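Local coordinates for kallistatin (Homo sapiens, PDB 6F4V), which inhibits the serine protease tissue kallikrein as a serpin, forming an equimolar, SDS-stable complex with the enzyme while being cleaved at its reactive site, at residues A[167-172]-A[222-227]; A[30-35]-A[331-336]. All blocks are in the same frame, centred on the assembly; numbering follows the deposited sequence.

Contact 1: residues A[167-172]-A[222-227]. With NA (sodium ion), chain J.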
ATOM      1  N   ILE A 167       5.000   5.107   4.322  1.00 24.35           N
ATOM      2  CA  ILE A 167       4.756   5.891   3.146  1.00 23.09           C
ATOM      3  C   ILE A 167       3.709   6.919   3.534  1.00 23.25           C
ATOM      4  O   ILE A 167       2.749   6.619   4.231  1.00 22.13           O
ATOM      5  CB  ILE A 167       4.318   5.022   1.934  1.00 23.02           C
ATOM      6  CG1 ILE A 167       3.992   5.895   0.712  1.00 23.37           C
ATOM      7  CG2 ILE A 167       3.137   4.114   2.279  1.00 22.71           C
ATOM      8  CD1 ILE A 167       3.858   5.131  -0.597  1.00 23.04           C
ATOM      9  N   TYR A 168       3.949   8.142   3.083  1.00 23.27           N
ATOM     10  CA  TYR A 168       3.044   9.250   3.250  1.00 23.92           C
ATOM     11  C   TYR A 168       2.853   9.895   1.882  1.00 23.46           C
ATOM     12  O   TYR A 168       3.838  10.180   1.192  1.00 24.60           O
ATOM     13  CB  TYR A 168       3.572  10.266   4.248  1.00 24.55           C
ATOM     14  CG  TYR A 168       2.558  11.375   4.433  1.00 25.21           C
ATOM     15  CD1 TYR A 168       1.429  11.184   5.213  1.00 26.04           C
ATOM     16  CD2 TYR A 168       2.684  12.586   3.755  1.00 27.00           C
ATOM     17  CE1 TYR A 168       0.465  12.180   5.348  1.00 26.42           C
ATOM     18  CE2 TYR A 168       1.718  13.596   3.881  1.00 26.98           C
ATOM     19  CZ  TYR A 168       0.621  13.392   4.685  1.00 27.33           C
ATOM     20  OH  TYR A 168      -0.361  14.363   4.835  1.00 27.75           O
ATOM     21  N   PHE A 169       1.596  10.113   1.512  1.00 22.91           N
ATOM     22  CA  PHE A 169       1.201  10.592   0.205  1.00 22.84           C
ATOM     23  C   PHE A 169       0.139  11.653   0.372  1.00 23.83           C
ATOM     24  O   PHE A 169      -0.924  11.394   0.929  1.00 22.65           O
ATOM     25  CB  PHE A 169       0.618   9.415  -0.593  1.00 22.66           C
ATOM     26  CG  PHE A 169       0.064   9.782  -1.937  1.00 22.48           C
ATOM     27  CD1 PHE A 169       0.891   9.858  -3.029  1.00 23.21           C
ATOM     28  CD2 PHE A 169      -1.282   9.999  -2.119  1.00 22.60           C
ATOM     29  CE1 PHE A 169       0.398  10.160  -4.291  1.00 23.31           C
ATOM     30  CE2 PHE A 169      -1.800  10.290  -3.392  1.00 23.48           C
ATOM     31  CZ  PHE A 169      -0.947  10.366  -4.472  1.00 22.63           C
ATOM     32  N   LYS A 170       0.398  12.846  -0.154  1.00 24.13           N
ATOM     33  CA  LYS A 170      -0.619  13.897  -0.140  1.00 24.53           C
ATOM     34  C   LYS A 170      -0.510  14.625  -1.458  1.00 23.66           C
ATOM     35  O   LYS A 170       0.576  15.117  -1.829  1.00 24.25           O
ATOM     36  CB  LYS A 170      -0.419  14.855   1.060  1.00 26.14           C
ATOM     37  CG  LYS A 170      -1.546  15.901   1.156  1.00 27.78           C
ATOM     38  CD  LYS A 170      -1.606  16.629   2.511  1.00 29.63           C
ATOM     39  CE  LYS A 170      -0.387  17.431   2.868  1.00 30.63           C
ATOM     40  NZ  LYS A 170      -0.514  17.973   4.281  1.00 31.26           N
ATOM     41  N   ALA A 171      -1.614  14.664  -2.177  1.00 23.50           N
ATOM     42  CA  ALA A 171      -1.599  15.119  -3.552  1.00 24.57           C
ATOM     43  C   ALA A 171      -2.868  15.840  -3.900  1.00 24.20           C
ATOM     44  O   ALA A 171      -3.959  15.374  -3.635  1.00 23.02           O
ATOM     45  CB  ALA A 171      -1.429  13.921  -4.492  1.00 24.54           C
ATOM     46  N   LEU A 172      -2.712  16.967  -4.569  1.00 25.17           N
ATOM     47  CA  LEU A 172      -3.839  17.733  -5.072  1.00 26.10           C
ATOM     48  C   LEU A 172      -4.416  17.140  -6.369  1.00 25.66           C
ATOM     49  O   LEU A 172      -3.655  16.697  -7.243  1.00 25.47           O
ATOM     50  CB  LEU A 172      -3.385  19.157  -5.387  1.00 27.72           C
ATOM     51  CG  LEU A 172      -2.954  20.034  -4.219  1.00 29.25           C
ATOM     52  CD1 LEU A 172      -2.224  21.252  -4.783  1.00 30.87           C
ATOM     53  CD2 LEU A 172      -4.137  20.439  -3.360  1.00 29.72           C
ATOM     54  N   MET A 222      -8.348   9.718 -12.344  1.00 24.18           N
ATOM     55  CA  MET A 222      -8.146  11.117 -11.991  1.00 25.19           C
ATOM     56  C   MET A 222      -6.670  11.378 -11.754  1.00 26.05           C
ATOM     57  O   MET A 222      -5.971  10.615 -11.064  1.00 25.59           O
ATOM     58  CB  MET A 222      -8.957  11.511 -10.760  1.00 26.88           C
ATOM     59  CG  MET A 222     -10.437  11.564 -11.025  1.00 28.63           C
ATOM     60  SD  MET A 222     -11.378  12.031  -9.562  1.00 32.92           S
ATOM     61  CE  MET A 222     -10.974  13.770  -9.490  1.00 32.09           C
ATOM     62  N   ASP A 223      -6.188  12.452 -12.350  1.00 24.75           N
ATOM     63  CA  ASP A 223      -4.789  12.804 -12.222  1.00 25.48           C
ATOM     64  C   ASP A 223      -4.612  13.675 -11.002  1.00 24.57           C
ATOM     65  O   ASP A 223      -5.480  14.489 -10.672  1.00 24.96           O
ATOM     66  CB  ASP A 223      -4.286  13.517 -13.492  1.00 26.85           C
ATOM     67  CG  ASP A 223      -4.187  12.551 -14.696  1.00 29.35           C
ATOM     68  OD1 ASP A 223      -3.714  11.411 -14.520  1.00 31.67           O
ATOM     69  OD2 ASP A 223      -4.700  12.847 -15.777  1.00 31.47           O
ATOM     70  N   TYR A 224      -3.469  13.501 -10.357  1.00 23.99           N
ATOM     71  CA  TYR A 224      -2.983  14.417  -9.340  1.00 24.34           C
ATOM     72  C   TYR A 224      -1.989  15.393  -9.956  1.00 25.66           C
ATOM     73  O   TYR A 224      -1.437  15.147 -11.036  1.00 25.62           O
ATOM     74  CB  TYR A 224      -2.301  13.662  -8.229  1.00 23.43           C
ATOM     75  CG  TYR A 224      -3.195  12.713  -7.462  1.00 22.82           C
ATOM     76  CD1 TYR A 224      -4.201  13.201  -6.622  1.00 22.87           C
ATOM     77  CD2 TYR A 224      -3.072  11.339  -7.603  1.00 22.50           C
ATOM     78  CE1 TYR A 224      -5.012  12.355  -5.908  1.00 22.91           C
ATOM     79  CE2 TYR A 224      -3.907  10.470  -6.910  1.00 22.22           C
ATOM     80  CZ  TYR A 224      -4.845  10.969  -6.044  1.00 22.48           C
ATOM     81  OH  TYR A 224      -5.675  10.113  -5.356  1.00 22.53           O
ATOM     82  N   LYS A 225      -1.754  16.508  -9.276  1.00 28.03           N
ATOM     83  CA  LYS A 225      -0.656  17.405  -9.631  1.00 30.21           C
ATOM     84  C   LYS A 225       0.626  16.737  -9.174  1.00 32.00           C
ATOM     85  O   LYS A 225       0.833  16.561  -7.969  1.00 37.51           O
ATOM     86  CB  LYS A 225      -0.853  18.771  -8.981  1.00 31.96           C
ATOM     87  CG  LYS A 225      -2.057  19.466  -9.575  1.00 34.02           C
ATOM     88  CD  LYS A 225      -2.256  20.867  -9.024  1.00 37.86           C
ATOM     89  CE  LYS A 225      -3.564  21.439  -9.525  1.00 39.36           C
ATOM     90  NZ  LYS A 225      -3.744  22.831  -9.033  1.00 43.70           N
ATOM     91  N   GLY A 226       1.467  16.356 -10.120  1.00 30.85           N
ATOM     92  CA  GLY A 226       2.636  15.496  -9.878  1.00 30.24           C
ATOM     93  C   GLY A 226       2.484  14.134 -10.523  1.00 29.58           C
ATOM     94  O   GLY A 226       1.557  13.899 -11.268  1.00 28.74           O
ATOM     95  N   ASP A 227       3.399  13.231 -10.235  1.00 29.52           N
ATOM     96  CA  ASP A 227       3.516  12.009 -11.011  1.00 29.54           C
ATOM     97  C   ASP A 227       2.706  10.897 -10.347  1.00 28.13           C
ATOM     98  O   ASP A 227       3.278   9.874  -9.920  1.00 28.87           O
ATOM     99  CB  ASP A 227       4.975  11.617 -11.151  1.00 31.35           C
ATOM    100  CG  ASP A 227       5.778  12.643 -11.953  1.00 34.69           C
ATOM    101  OD1 ASP A 227       5.193  13.303 -12.825  1.00 34.74           O
ATOM    102  OD2 ASP A 227       7.000  12.749 -11.725  1.00 36.73           O
TER
HETATM  103 NA    NA J 408      -0.120  14.692 -12.755  1.00 34.24          NA
HETATM  104  O   HOH W   1      -0.833  12.487 -13.135  1.00 24.65           O
HETATM  105  O   HOH W   2       0.845  16.959 -12.874  1.00 40.59           O
HETATM  106  O   HOH W   3      -1.465  15.661 -14.356  1.00 43.75           O

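Contact 2: residues A[30-35]-A[331-336]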
ATOM      1  N   PHE A  30      -7.917  -1.380   2.682  1.00 21.96           N
ATOM      2  CA  PHE A  30      -6.958  -0.360   2.277  1.00 21.63           C
ATOM      3  C   PHE A  30      -5.575  -0.698   2.750  1.00 20.97           C
ATOM      4  O   PHE A  30      -5.355  -0.879   3.928  1.00 21.98           O
ATOM      5  CB  PHE A  30      -7.361   1.075   2.734  1.00 21.64           C
ATOM      6  CG  PHE A  30      -6.612   2.140   1.998  1.00 21.38           C
ATOM      7  CD1 PHE A  30      -6.849   2.355   0.626  1.00 21.44           C
ATOM      8  CD2 PHE A  30      -5.628   2.877   2.628  1.00 21.61           C
ATOM      9  CE1 PHE A  30      -6.120   3.314  -0.069  1.00 21.72           C
ATOM     10  CE2 PHE A  30      -4.879   3.811   1.913  1.00 21.01           C
ATOM     11  CZ  PHE A  30      -5.139   4.029   0.573  1.00 21.18           C
ATOM     12  N   PHE A  31      -4.629  -0.774   1.814  1.00 20.60           N
ATOM     13  CA  PHE A  31      -3.245  -1.036   2.179  1.00 20.81           C
ATOM     14  C   PHE A  31      -2.291  -0.429   1.181  1.00 20.32           C
ATOM     15  O   PHE A  31      -2.688  -0.035   0.098  1.00 19.88           O
ATOM     16  CB  PHE A  31      -2.991  -2.556   2.311  1.00 21.61           C
ATOM     17  CG  PHE A  31      -3.017  -3.302   1.015  1.00 22.25           C
ATOM     18  CD1 PHE A  31      -4.213  -3.583   0.391  1.00 24.15           C
ATOM     19  CD2 PHE A  31      -1.856  -3.747   0.440  1.00 23.66           C
ATOM     20  CE1 PHE A  31      -4.257  -4.259  -0.815  1.00 24.28           C
ATOM     21  CE2 PHE A  31      -1.901  -4.468  -0.753  1.00 24.55           C
ATOM     22  CZ  PHE A  31      -3.102  -4.645  -1.400  1.00 23.61           C
ATOM     23  N   SER A  32      -1.028  -0.333   1.578  1.00 19.98           N
ATOM     24  CA  SER A  32       0.038  -0.003   0.665  1.00 19.80           C
ATOM     25  C   SER A  32       0.874  -1.222   0.264  1.00 18.96           C
ATOM     26  O   SER A  32       1.699  -1.675   1.042  1.00 19.78           O
ATOM     27  CB  SER A  32       0.972   1.030   1.245  1.00 19.72           C
ATOM     28  OG  SER A  32       2.005   1.283   0.316  1.00 19.09           O
ATOM     29  N   PRO A  33       0.700  -1.699  -0.972  1.00 19.75           N
ATOM     30  CA  PRO A  33       1.527  -2.842  -1.403  1.00 20.76           C
ATOM     31  C   PRO A  33       3.000  -2.476  -1.448  1.00 20.41           C
ATOM     32  O   PRO A  33       3.839  -3.288  -1.051  1.00 19.66           O
ATOM     33  CB  PRO A  33       1.020  -3.166  -2.806  1.00 21.36           C
ATOM     34  CG  PRO A  33      -0.053  -2.205  -3.143  1.00 21.67           C
ATOM     35  CD  PRO A  33      -0.305  -1.312  -1.979  1.00 20.70           C
ATOM     36  N   LEU A  34       3.310  -1.250  -1.869  1.00 20.41           N
ATOM     37  CA  LEU A  34       4.685  -0.797  -1.924  1.00 21.42           C
ATOM     38  C   LEU A  34       5.355  -0.847  -0.554  1.00 21.19           C
ATOM     39  O   LEU A  34       6.482  -1.313  -0.417  1.00 21.32           O
ATOM     40  CB  LEU A  34       4.757   0.614  -2.552  1.00 22.70           C
ATOM     41  CG  LEU A  34       6.194   1.138  -2.583  1.00 24.57           C
ATOM     42  CD1 LEU A  34       7.066   0.228  -3.426  1.00 25.46           C
ATOM     43  CD2 LEU A  34       6.258   2.528  -3.080  1.00 27.17           C
ATOM     44  N   SER A  35       4.653  -0.405   0.477  1.00 21.34           N
ATOM     45  CA  SER A  35       5.209  -0.449   1.821  1.00 20.97           C
ATOM     46  C   SER A  35       5.516  -1.881   2.251  1.00 21.03           C
ATOM     47  O   SER A  35       6.614  -2.165   2.771  1.00 20.32           O
ATOM     48  CB  SER A  35       4.248   0.171   2.820  1.00 20.98           C
ATOM     49  OG  SER A  35       4.675  -0.067   4.148  1.00 21.39           O
ATOM     50  N   ALA A 331      -3.029   9.763   1.721  1.00 22.76           N
ATOM     51  CA  ALA A 331      -2.924   8.315   2.018  1.00 22.68           C
ATOM     52  C   ALA A 331      -1.630   8.038   2.760  1.00 22.63           C
ATOM     53  O   ALA A 331      -0.591   8.619   2.462  1.00 23.25           O
ATOM     54  CB  ALA A 331      -3.053   7.495   0.733  1.00 22.57           C
ATOM     55  N   ALA A 332      -1.701   7.180   3.780  1.00 22.60           N
ATOM     56  CA  ALA A 332      -0.563   6.826   4.542  1.00 23.13           C
ATOM     57  C   ALA A 332      -0.596   5.347   4.882  1.00 22.72           C
ATOM     58  O   ALA A 332      -1.652   4.721   4.905  1.00 22.19           O
ATOM     59  CB  ALA A 332      -0.471   7.673   5.808  1.00 24.04           C
ATOM     60  N   ALA A 333       0.586   4.800   5.125  1.00 22.19           N
ATOM     61  CA  ALA A 333       0.700   3.411   5.544  1.00 21.50           C
ATOM     62  C   ALA A 333       2.031   3.153   6.189  1.00 21.31           C
ATOM     63  O   ALA A 333       2.999   3.897   6.010  1.00 21.34           O
ATOM     64  CB  ALA A 333       0.482   2.462   4.373  1.00 21.14           C
ATOM     65  N   ALA A 334       2.078   2.083   6.964  1.00 21.81           N
ATOM     66  CA  ALA A 334       3.320   1.613   7.514  1.00 21.81           C
ATOM     67  C   ALA A 334       3.290   0.118   7.751  1.00 22.20           C
ATOM     68  O   ALA A 334       2.227  -0.466   7.897  1.00 22.05           O
ATOM     69  CB  ALA A 334       3.605   2.357   8.806  1.00 22.38           C
ATOM     70  N   THR A 335       4.480  -0.475   7.793  1.00 22.38           N
ATOM     71  CA  THR A 335       4.654  -1.916   7.980  1.00 22.69           C
ATOM     72  C   THR A 335       5.725  -2.122   9.019  1.00 23.52           C
ATOM     73  O   THR A 335       6.762  -1.465   8.969  1.00 24.27           O
ATOM     74  CB  THR A 335       5.135  -2.570   6.656  1.00 22.55           C
ATOM     75  OG1 THR A 335       4.191  -2.302   5.626  1.00 21.37           O
ATOM     76  CG2 THR A 335       5.318  -4.075   6.801  1.00 22.19           C
ATOM     77  N   SER A 336       5.466  -3.020   9.966  1.00 24.09           N
ATOM     78  CA  SER A 336       6.461  -3.448  10.934  1.00 24.74           C
ATOM     79  C   SER A 336       6.803  -4.930  10.743  1.00 24.83           C
ATOM     80  O   SER A 336       5.975  -5.716  10.251  1.00 25.09           O
ATOM     81  CB  SER A 336       5.955  -3.228  12.354  1.00 25.29           C
ATOM     82  OG  SER A 336       4.928  -4.131  12.678  1.00 25.53           O
TER

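Contact 1: residues A[167-172]-A[222-227]
Phe169 meets Tyr224 edge to face: its CZ stands over one face of the tyrosine ring, nearer the rim than the centre, with Phe169 CZ 3.8 Å from Tyr224 CE2. The two ring planes stand at 78°, making a T-shaped pair. Ala171, two residues further along strand 159-172, presses its methyl obliquely against the root of the same ring, Ala171 CB lying 3.6 Å from Tyr224 CD1. With CG beside the backbone N and anti to the carbonyl carbon (chi1 -63°), Tyr224 reaches back against that strand. Its ring also lies nearly parallel to that of Trp173, and its hydroxyl is hydrogen-bonded to Thr329 on strand 328-340. The backbones join where the strand ends: Lys225 N donates to Leu172 O over 2.8 Å in a nearly straight bond (163°), and Tyr224 CA adds a CH···O contact of 3.2 Å to Leu172 O. The extended Lys225 chain runs alongside Leu172, its CD 4.2 Å from Leu172 CB. On the turn between strands 217-223 and 228-235, Tyr224 O and Gly226 O bind a sodium ion together with three waters. The Tyr224 carbonyl and the Lys225 N-H belong to one peptide group, so the cation on its oxygen would be expected to polarise the amide and make the N-H a better donor to Leu172.

Contact 2: residues A[30-35]-A[331-336]
The turn from strand 29-31 into helix 33-44 lies across strand 328-340 in the interior of the protein, at the place known in serpins as the shutter. Side chains of alternate strand residues, Ala331, Ala333 and Thr335, face the turn and meet Phe30, Ser32 and Ser35 respectively. At one end the Phe30 ring presents its edge to a methyl group, Phe30 CZ being 4.0 Å from Ala331 CB, while the ring also meets an aromatic ring of another chain with the planes nearly parallel. In the middle the packing is tight: Ser32 CB and Ala333 CB are 3.5 Å apart, closer than usual for two carbons, and alanine's small methyl fits beneath the turn. Ser32 is the N-cap of the helix. Its OG, anti to the backbone N (chi1 179°), swings over the first turn and accepts from Ser35 N at 3.1 Å; it is also hydrogen-bonded to the backbone of another chain. At the far end two hydroxyls meet, with Ser35 OG and Thr335 OG1 hydrogen-bonded at 2.7 Å. Each has a second partner, Asn165 OD1 for Ser35 and His318 ND1 for Thr335, giving a buried polar chain that spans three neighbouring strands of the sheet. The other ring nitrogen of His318 is bonded to Ser32 N, so one imidazole ties the cap residue to Thr335. Strand 328-340 ends next to the chain terminus and runs between strands 159-172 and 312-324, consistent with the reactive-site loop inserted into the central sheet. A cluster of serine, asparagine and histidine round Thr335 of that strand, under the start of the helix, is typical of the serpin shutter, here probably in the cleaved, relaxed form.

Overall arrangement
The two contacts have centres about 15 Å apart and are joined through neighbouring antiparallel strands of the large sheet. Strand 159-172, which carries 167-172 of contact 1, pairs with strand 328-340, which carries 331-336 of contact 2: Phe169 O lies 2.8 Å from Ala331 N and Ile167 N 2.9 Å from Ala333 O, both probable hydrogen bonds. Packing reaches the turn of contact 2 as well, Ile167 CG2 touching Ser32 OG at 3.6 Å. In sequence, contact 1 is nested within the loop that contact 2 closes. The sodium ion belongs to contact 1 alone, beside the end of strand 159-172, whereas contact 2 occupies the buried centre, about 3 Å from the centre of the chain.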